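Local atomic coordinates of novel immune-type receptor 11 (Ictalurus punctatus, PDB entry 2QTE), a protein that probably acts as a fish immune receptor in allogeneic recognition, through an extracellular domain of the immunoglobulin variable type. Residues V17-S22 against F76-I81; C21-V26 against M69-Q74. The protein carries 1 engineered substitution. All coordinates share one frame; numbering follows the deposited sequence.

Contact 1 (V17-S22 against F76-I81); sequences VTMECS and FDLNII
Ile80 lies alongside Val17 and points the same way, its CD1 methyl 3.6 Å from Val17 CG1. The same CD1 meets Met19, whose thioether chain bends at chi3 (-88°) so that CE faces the other strand and touches Leu78 CD2 as well, at 3.8 Å. These apolar groups form the buried face, backed by Leu109 and Thr107 of strand 100-110. On the other face, Thr18 OG1 donates to Asn79 OD1 at 2.8 Å, tilted 22° from the amide carbonyl plane. Since Asn79 ND2 bonds Ser68 OG, both ends of that amide are held and its rotation is fixed.

The backbones run antiparallel, with Val17-Ile80 and Met19-Leu78 as hydrogen-bonded pairs and Thr18-Asn79 as the non-hydrogen-bonded pair between them. Farther on, Phe76 N still reaches Cys21 O at 2.9 Å, but the return bond changes hands. Asp77 holds CG beside its own backbone N (chi1 -52°), which brings OD1 within 3.1 Å of Cys21 N; the N-H comes from above the carboxylate plane. Phe76 O turns instead to Trp34 NE1. With Cys21 joined to Cys93 and touching Trp34, this is the B-E strand pairing of an immunoglobulin V-set sandwich, beside its intersheet disulfide and core tryptophan.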
ATOM      1  N   VAL A  17     -16.726  -0.618  14.855  1.00 20.79           N
ATOM      2  CA  VAL A  17     -15.484   0.113  14.788  1.00 25.21           C
ATOM      3  C   VAL A  17     -15.461   1.166  13.676  1.00 21.17           C
ATOM      4  O   VAL A  17     -16.083   0.999  12.622  1.00 17.88           O
ATOM      5  CB  VAL A  17     -14.247  -0.843  14.728  1.00 33.48           C
ATOM      6  CG1 VAL A  17     -14.420  -1.955  13.697  1.00 29.99           C
ATOM      7  CG2 VAL A  17     -12.954  -0.046  14.462  1.00 36.70           C
ATOM      8  N   THR A  18     -14.733   2.247  13.938  1.00 21.06           N
ATOM      9  CA  THR A  18     -14.450   3.298  12.931  1.00 19.70           C
ATOM     10  C   THR A  18     -12.956   3.556  12.795  1.00 20.11           C
ATOM     11  O   THR A  18     -12.292   3.793  13.788  1.00 21.79           O
ATOM     12  CB  THR A  18     -15.164   4.561  13.331  1.00 20.99           C
ATOM     13  OG1 THR A  18     -16.579   4.289  13.313  1.00 20.16           O
ATOM     14  CG2 THR A  18     -14.811   5.726  12.391  1.00 17.14           C
ATOM     15  N   MET A  19     -12.420   3.444  11.581  1.00 18.58           N
ATOM     16  CA  MET A  19     -11.018   3.806  11.334  1.00 20.45           C
ATOM     17  C   MET A  19     -11.012   5.132  10.582  1.00 19.48           C
ATOM     18  O   MET A  19     -11.713   5.307   9.611  1.00 17.70           O
ATOM     19  CB  MET A  19     -10.296   2.714  10.554  1.00 15.72           C
ATOM     20  CG  MET A  19     -10.436   1.395  11.189  1.00 15.28           C
ATOM     21  SD  MET A  19      -9.764  -0.021  10.321  1.00 16.62           S
ATOM     22  CE  MET A  19     -11.141  -0.531   9.262  1.00 11.73           C
ATOM     23  N   GLU A  20     -10.196   6.054  11.045  1.00 22.11           N
ATOM     24  CA  GLU A  20     -10.270   7.439  10.669  1.00 26.87           C
ATOM     25  C   GLU A  20      -9.264   7.836   9.585  1.00 28.66           C
ATOM     26  O   GLU A  20      -8.177   7.291   9.520  1.00 27.00           O
ATOM     27  CB  GLU A  20      -9.996   8.264  11.914  1.00 35.09           C
ATOM     28  CG  GLU A  20     -11.174   8.386  12.879  1.00 44.89           C
ATOM     29  CD  GLU A  20     -11.095   7.430  14.049  1.00 52.69           C
ATOM     30  OE1 GLU A  20     -12.153   7.183  14.692  1.00 53.97           O
ATOM     31  OE2 GLU A  20      -9.979   6.924  14.331  1.00 52.01           O
ATOM     32  N   CYS A  21      -9.653   8.763   8.721  1.00 26.01           N
ATOM     33  CA  CYS A  21      -8.745   9.391   7.784  1.00 26.14           C
ATOM     34  C   CYS A  21      -9.246  10.822   7.617  1.00 27.87           C
ATOM     35  O   CYS A  21     -10.415  11.021   7.328  1.00 29.23           O
ATOM     36  CB  CYS A  21      -8.788   8.680   6.446  1.00 25.40           C
ATOM     37  SG  CYS A  21      -7.760   9.405   5.127  1.00 25.85           S
ATOM     38  N   SER A  22      -8.383  11.818   7.807  1.00 30.90           N
ATOM     39  CA  SER A  22      -8.822  13.215   7.659  1.00 35.82           C
ATOM     40  C   SER A  22      -8.865  13.658   6.198  1.00 38.41           C
ATOM     41  O   SER A  22      -8.146  13.135   5.338  1.00 38.77           O
ATOM     42  CB  SER A  22      -8.008  14.168   8.548  1.00 41.56           C
ATOM     43  OG  SER A  22      -8.415  15.529   8.380  1.00 45.36           O
ATOM     44  N   PHE A  76     -13.092  11.083   6.192  1.00 19.29           N
ATOM     45  CA  PHE A  76     -13.249  10.049   5.214  1.00 17.21           C
ATOM     46  C   PHE A  76     -13.079   8.760   6.006  1.00 16.20           C
ATOM     47  O   PHE A  76     -12.114   8.001   5.804  1.00 16.52           O
ATOM     48  CB  PHE A  76     -12.196  10.255   4.135  1.00 15.05           C
ATOM     49  CG  PHE A  76     -12.329   9.345   2.953  1.00 16.95           C
ATOM     50  CD1 PHE A  76     -13.444   9.410   2.119  1.00 19.31           C
ATOM     51  CD2 PHE A  76     -11.319   8.439   2.639  1.00 13.79           C
ATOM     52  CE1 PHE A  76     -13.573   8.577   1.033  1.00 16.73           C
ATOM     53  CE2 PHE A  76     -11.457   7.598   1.539  1.00 14.26           C
ATOM     54  CZ  PHE A  76     -12.571   7.664   0.733  1.00 16.98           C
ATOM     55  N   ASP A  77     -13.982   8.545   6.956  1.00 14.29           N
ATOM     56  CA  ASP A  77     -13.774   7.458   7.946  1.00 14.90           C
ATOM     57  C   ASP A  77     -14.520   6.191   7.567  1.00 13.64           C
ATOM     58  O   ASP A  77     -15.652   6.252   7.144  1.00 14.49           O
ATOM     59  CB  ASP A  77     -14.206   7.885   9.331  1.00 17.91           C
ATOM     60  CG  ASP A  77     -13.584   9.211   9.772  1.00 25.02           C
ATOM     61  OD1 ASP A  77     -12.546   9.632   9.197  1.00 27.17           O
ATOM     62  OD2 ASP A  77     -14.113   9.795  10.731  1.00 23.46           O
ATOM     63  N   LEU A  78     -13.886   5.044   7.801  1.00 13.91           N
ATOM     64  CA  LEU A  78     -14.443   3.764   7.433  1.00 15.11           C
ATOM     65  C   LEU A  78     -15.089   3.122   8.697  1.00 16.05           C
ATOM     66  O   LEU A  78     -14.443   3.051   9.717  1.00 19.47           O
ATOM     67  CB  LEU A  78     -13.277   2.928   6.887  1.00 16.69           C
ATOM     68  CG  LEU A  78     -13.479   1.522   6.324  1.00 26.99           C
ATOM     69  CD1 LEU A  78     -14.461   1.518   5.175  1.00 21.69           C
ATOM     70  CD2 LEU A  78     -12.100   1.003   5.892  1.00 23.02           C
ATOM     71  N   ASN A  79     -16.349   2.688   8.643  1.00 14.19           N
ATOM     72  CA  ASN A  79     -16.986   2.027   9.785  1.00 15.70           C
ATOM     73  C   ASN A  79     -17.268   0.553   9.467  1.00 16.26           C
ATOM     74  O   ASN A  79     -17.462   0.195   8.311  1.00 16.79           O
ATOM     75  CB  ASN A  79     -18.317   2.653  10.090  1.00 13.84           C
ATOM     76  CG  ASN A  79     -18.284   4.159  10.025  1.00 16.62           C
ATOM     77  OD1 ASN A  79     -17.534   4.765  10.775  1.00 14.15           O
ATOM     78  ND2 ASN A  79     -19.085   4.763   9.149  1.00 15.94           N
ATOM     79  N   ILE A  80     -17.258  -0.285  10.496  1.00 15.60           N
ATOM     80  CA  ILE A  80     -17.777  -1.659  10.413  1.00 18.08           C
ATOM     81  C   ILE A  80     -18.802  -1.832  11.533  1.00 15.75           C
ATOM     82  O   ILE A  80     -18.507  -1.476  12.676  1.00 15.51           O
ATOM     83  CB  ILE A  80     -16.701  -2.752  10.623  1.00 18.49           C
ATOM     84  CG1 ILE A  80     -15.474  -2.568   9.712  1.00 19.88           C
ATOM     85  CG2 ILE A  80     -17.274  -4.091  10.267  1.00 17.79           C
ATOM     86  CD1 ILE A  80     -14.563  -1.412  10.098  1.00 37.27           C
ATOM     87  N   ILE A  81     -20.004  -2.334  11.221  1.00 14.36           N
ATOM     88  CA  ILE A  81     -20.935  -2.661  12.302  1.00 16.34           C
ATOM     89  C   ILE A  81     -20.850  -4.194  12.465  1.00 17.72           C
ATOM     90  O   ILE A  81     -21.091  -4.930  11.515  1.00 17.82           O
ATOM     91  CB  ILE A  81     -22.370  -2.029  12.126  1.00 18.43           C
ATOM     92  CG1 ILE A  81     -22.300  -0.488  12.358  1.00 17.41           C
ATOM     93  CG2 ILE A  81     -23.381  -2.554  13.219  1.00 17.38           C
ATOM     94  CD1 ILE A  81     -23.493   0.299  11.817  1.00 23.00           C
TER

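Contact 2 (C21-V26 against M69-Q74); sequences CSMSKV and MTVNDQ
Met23 and Gln74 bring the two backbones together, their CA atoms 4.8 Å apart, where segment 21-26 has left strand 17-19 and segment 69-74 turns back after strand 67-71. A single hydrogen bond joins them: Met23 N donates to Gln74 O at 3.1 Å. The donor stands 62° out of the carbonyl plane, unlike the regular pairing of sheet strands; the bond links a loop to a turn. The turn has its own brace, an Asx turn in which Asn72 OD1 accepts from Gln74 N at 2.7 Å, the N-H lying in the plane of the side-chain carbonyl.

Met23 carries most of the side-chain contact. Its CB presses on the Gln74 carbonyl, 3.4 Å from Gln74 C. With CG anti to the backbone N (chi1 -165°) and further bends at chi2 and chi3, the chain folds along the turn, and CE ends 3.4 Å from Asn72 O. The same methyl crosses to Val71 CG1 at 3.7 Å. Elsewhere Met23 packs on Leu32, Tyr49 and Phe76, so it is wedged between the turn and the interior. An alanine here would remove the chain from CG to CE and would probably open a gap beside Val71 and Phe76, leaving the turn less firmly seated. Ser22 OG and Ser24 OG share a hydrogen bond of 2.8 Å, which ties the start of the loop to itself.

The chemistry is therefore divided: the Asx bond braces the turn, one main-chain bond ties it to the loop, and one bent thioether, laid against carbonyl groups as well as a valine methyl, fills in between the turn and the core.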
ATOM      1  N   CYS A  21      -9.653   8.763   8.721  1.00 26.01           N
ATOM      2  CA  CYS A  21      -8.745   9.391   7.784  1.00 26.14           C
ATOM      3  C   CYS A  21      -9.246  10.822   7.617  1.00 27.87           C
ATOM      4  O   CYS A  21     -10.415  11.021   7.328  1.00 29.23           O
ATOM      5  CB  CYS A  21      -8.788   8.680   6.446  1.00 25.40           C
ATOM      6  SG  CYS A  21      -7.760   9.405   5.127  1.00 25.85           S
ATOM      7  N   SER A  22      -8.383  11.818   7.807  1.00 30.90           N
ATOM      8  CA  SER A  22      -8.822  13.215   7.659  1.00 35.82           C
ATOM      9  C   SER A  22      -8.865  13.658   6.198  1.00 38.41           C
ATOM     10  O   SER A  22      -8.146  13.135   5.338  1.00 38.77           O
ATOM     11  CB  SER A  22      -8.008  14.168   8.548  1.00 41.56           C
ATOM     12  OG  SER A  22      -8.415  15.529   8.380  1.00 45.36           O
ATOM     13  N   MET A  23      -9.732  14.623   5.927  1.00 39.73           N
ATOM     14  CA  MET A  23     -10.005  15.117   4.591  1.00 43.21           C
ATOM     15  C   MET A  23      -9.323  16.479   4.405  1.00 47.77           C
ATOM     16  O   MET A  23      -9.020  16.891   3.278  1.00 49.68           O
ATOM     17  CB  MET A  23     -11.532  15.256   4.420  1.00 43.57           C
ATOM     18  CG  MET A  23     -12.036  15.414   3.021  1.00 42.71           C
ATOM     19  SD  MET A  23     -11.943  13.861   2.155  1.00 48.30           S
ATOM     20  CE  MET A  23     -13.631  13.265   2.225  1.00 43.50           C
ATOM     21  N   SER A  24      -9.066  17.167   5.517  1.00 51.53           N
ATOM     22  CA  SER A  24      -8.686  18.580   5.457  1.00 56.29           C
ATOM     23  C   SER A  24      -7.659  18.867   4.351  1.00 59.38           C
ATOM     24  O   SER A  24      -7.840  19.813   3.573  1.00 56.21           O
ATOM     25  CB  SER A  24      -8.270  19.136   6.829  1.00 55.65           C
ATOM     26  OG  SER A  24      -7.730  18.142   7.700  1.00 53.18           O
ATOM     27  N   LYS A  25      -6.639  18.005   4.254  1.00 59.77           N
ATOM     28  CA  LYS A  25      -5.561  18.140   3.273  1.00 61.54           C
ATOM     29  C   LYS A  25      -5.612  17.037   2.225  1.00 60.83           C
ATOM     30  O   LYS A  25      -4.758  16.133   2.200  1.00 66.90           O
ATOM     31  CB  LYS A  25      -4.196  18.174   3.963  1.00 61.66           C
ATOM     32  CG  LYS A  25      -4.067  17.186   5.133  1.00 63.10           C
ATOM     33  CD  LYS A  25      -5.068  17.491   6.257  1.00 58.40           C
ATOM     34  CE  LYS A  25      -5.289  16.301   7.143  1.00 57.93           C
ATOM     35  NZ  LYS A  25      -4.171  16.132   8.106  1.00 57.82           N
ATOM     36  N   VAL A  26      -6.630  17.103   1.377  1.00 54.99           N
ATOM     37  CA  VAL A  26      -6.693  16.281   0.188  1.00 49.28           C
ATOM     38  C   VAL A  26      -6.622  17.208  -1.021  1.00 49.09           C
ATOM     39  O   VAL A  26      -7.386  18.158  -1.117  1.00 51.51           O
ATOM     40  CB  VAL A  26      -7.995  15.441   0.156  1.00 46.79           C
ATOM     41  CG1 VAL A  26      -8.179  14.769  -1.204  1.00 42.72           C
ATOM     42  CG2 VAL A  26      -8.005  14.413   1.284  1.00 42.14           C
ATOM     43  N   MET A  69     -19.134   4.308   5.328  1.00 13.15           N
ATOM     44  CA  MET A  69     -18.194   5.382   5.588  1.00 14.71           C
ATOM     45  C   MET A  69     -18.941   6.604   6.053  1.00 16.57           C
ATOM     46  O   MET A  69     -20.134   6.755   5.805  1.00 16.05           O
ATOM     47  CB  MET A  69     -17.426   5.745   4.312  1.00 13.34           C
ATOM     48  CG  MET A  69     -16.462   4.702   3.812  1.00 15.06           C
ATOM     49  SD  MET A  69     -15.181   5.311   2.700  1.00 17.13           S
ATOM     50  CE  MET A  69     -14.239   6.180   3.923  1.00 11.60           C
ATOM     51  N   THR A  70     -18.214   7.457   6.762  1.00 19.96           N
ATOM     52  CA  THR A  70     -18.636   8.802   7.057  1.00 20.77           C
ATOM     53  C   THR A  70     -17.783   9.718   6.197  1.00 22.25           C
ATOM     54  O   THR A  70     -16.553   9.809   6.388  1.00 18.86           O
ATOM     55  CB  THR A  70     -18.444   9.028   8.542  1.00 21.30           C
ATOM     56  OG1 THR A  70     -19.288   8.091   9.239  1.00 22.74           O
ATOM     57  CG2 THR A  70     -18.825  10.478   8.964  1.00 25.63           C
ATOM     58  N   VAL A  71     -18.402  10.352   5.201  1.00 17.02           N
ATOM     59  CA  VAL A  71     -17.663  11.235   4.307  1.00 21.42           C
ATOM     60  C   VAL A  71     -18.262  12.636   4.389  1.00 27.57           C
ATOM     61  O   VAL A  71     -19.458  12.813   4.138  1.00 29.13           O
ATOM     62  CB  VAL A  71     -17.679  10.718   2.859  1.00 23.43           C
ATOM     63  CG1 VAL A  71     -16.954  11.680   1.896  1.00 24.09           C
ATOM     64  CG2 VAL A  71     -17.096   9.243   2.807  1.00 15.94           C
ATOM     65  N   ASN A  72     -17.433  13.612   4.761  1.00 26.14           N
ATOM     66  CA  ASN A  72     -17.816  15.016   4.739  1.00 32.70           C
ATOM     67  C   ASN A  72     -16.609  15.942   4.416  1.00 36.75           C
ATOM     68  O   ASN A  72     -15.629  15.490   3.841  1.00 37.18           O
ATOM     69  CB  ASN A  72     -18.557  15.421   6.024  1.00 28.55           C
ATOM     70  CG  ASN A  72     -17.750  15.208   7.302  1.00 32.41           C
ATOM     71  OD1 ASN A  72     -16.570  15.567   7.401  1.00 36.31           O
ATOM     72  ND2 ASN A  72     -18.406  14.650   8.311  1.00 32.35           N
ATOM     73  N   ASP A  73     -16.699  17.224   4.753  1.00 42.59           N
ATOM     74  CA  ASP A  73     -15.591  18.166   4.518  1.00 46.93           C
ATOM     75  C   ASP A  73     -14.356  17.843   5.358  1.00 44.61           C
ATOM     76  O   ASP A  73     -13.242  18.320   5.082  1.00 36.44           O
ATOM     77  CB  ASP A  73     -16.045  19.605   4.825  1.00 53.77           C
ATOM     78  CG  ASP A  73     -16.704  20.297   3.625  1.00 62.86           C
ATOM     79  OD1 ASP A  73     -17.542  21.207   3.882  1.00 64.72           O
ATOM     80  OD2 ASP A  73     -16.405  19.950   2.439  1.00 63.67           O
ATOM     81  N   GLN A  74     -14.562  17.050   6.408  1.00 41.26           N
ATOM     82  CA  GLN A  74     -13.508  16.830   7.369  1.00 43.42           C
ATOM     83  C   GLN A  74     -13.109  15.369   7.473  1.00 40.09           C
ATOM     84  O   GLN A  74     -11.997  15.077   7.919  1.00 43.39           O
ATOM     85  CB  GLN A  74     -13.882  17.409   8.737  1.00 45.36           C
ATOM     86  CG  GLN A  74     -14.045  18.973   8.737  1.00 56.09           C
ATOM     87  CD  GLN A  74     -15.487  19.435   8.464  1.00 59.09           C
ATOM     88  OE1 GLN A  74     -15.916  19.585   7.310  1.00 56.97           O
ATOM     89  NE2 GLN A  74     -16.240  19.655   9.540  1.00 58.25           N
TER

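Contacts 1 and 2 share Cys21 and Ser22, and their centres lie 10 Å apart. Segment 17-26 runs along strand 76-80 in contact 1, then passes the turn after strand 67-71 in contact 2. Its two partners are themselves neighbours in the three-stranded sheet, with Thr70 N 2.9 Å from Asp77 O, a probable hydrogen bond. Phe76 joins the contacts from inside: its side chain touches Met23, Met69 and Val71, and Met69 CE comes within 3.4 Å of Phe76 O. Contact 2 thus lies at the end of the sheet where 21-26 enters the connection to strand 32-37, the B-C connection that carries the first hypervariable loop in V domains.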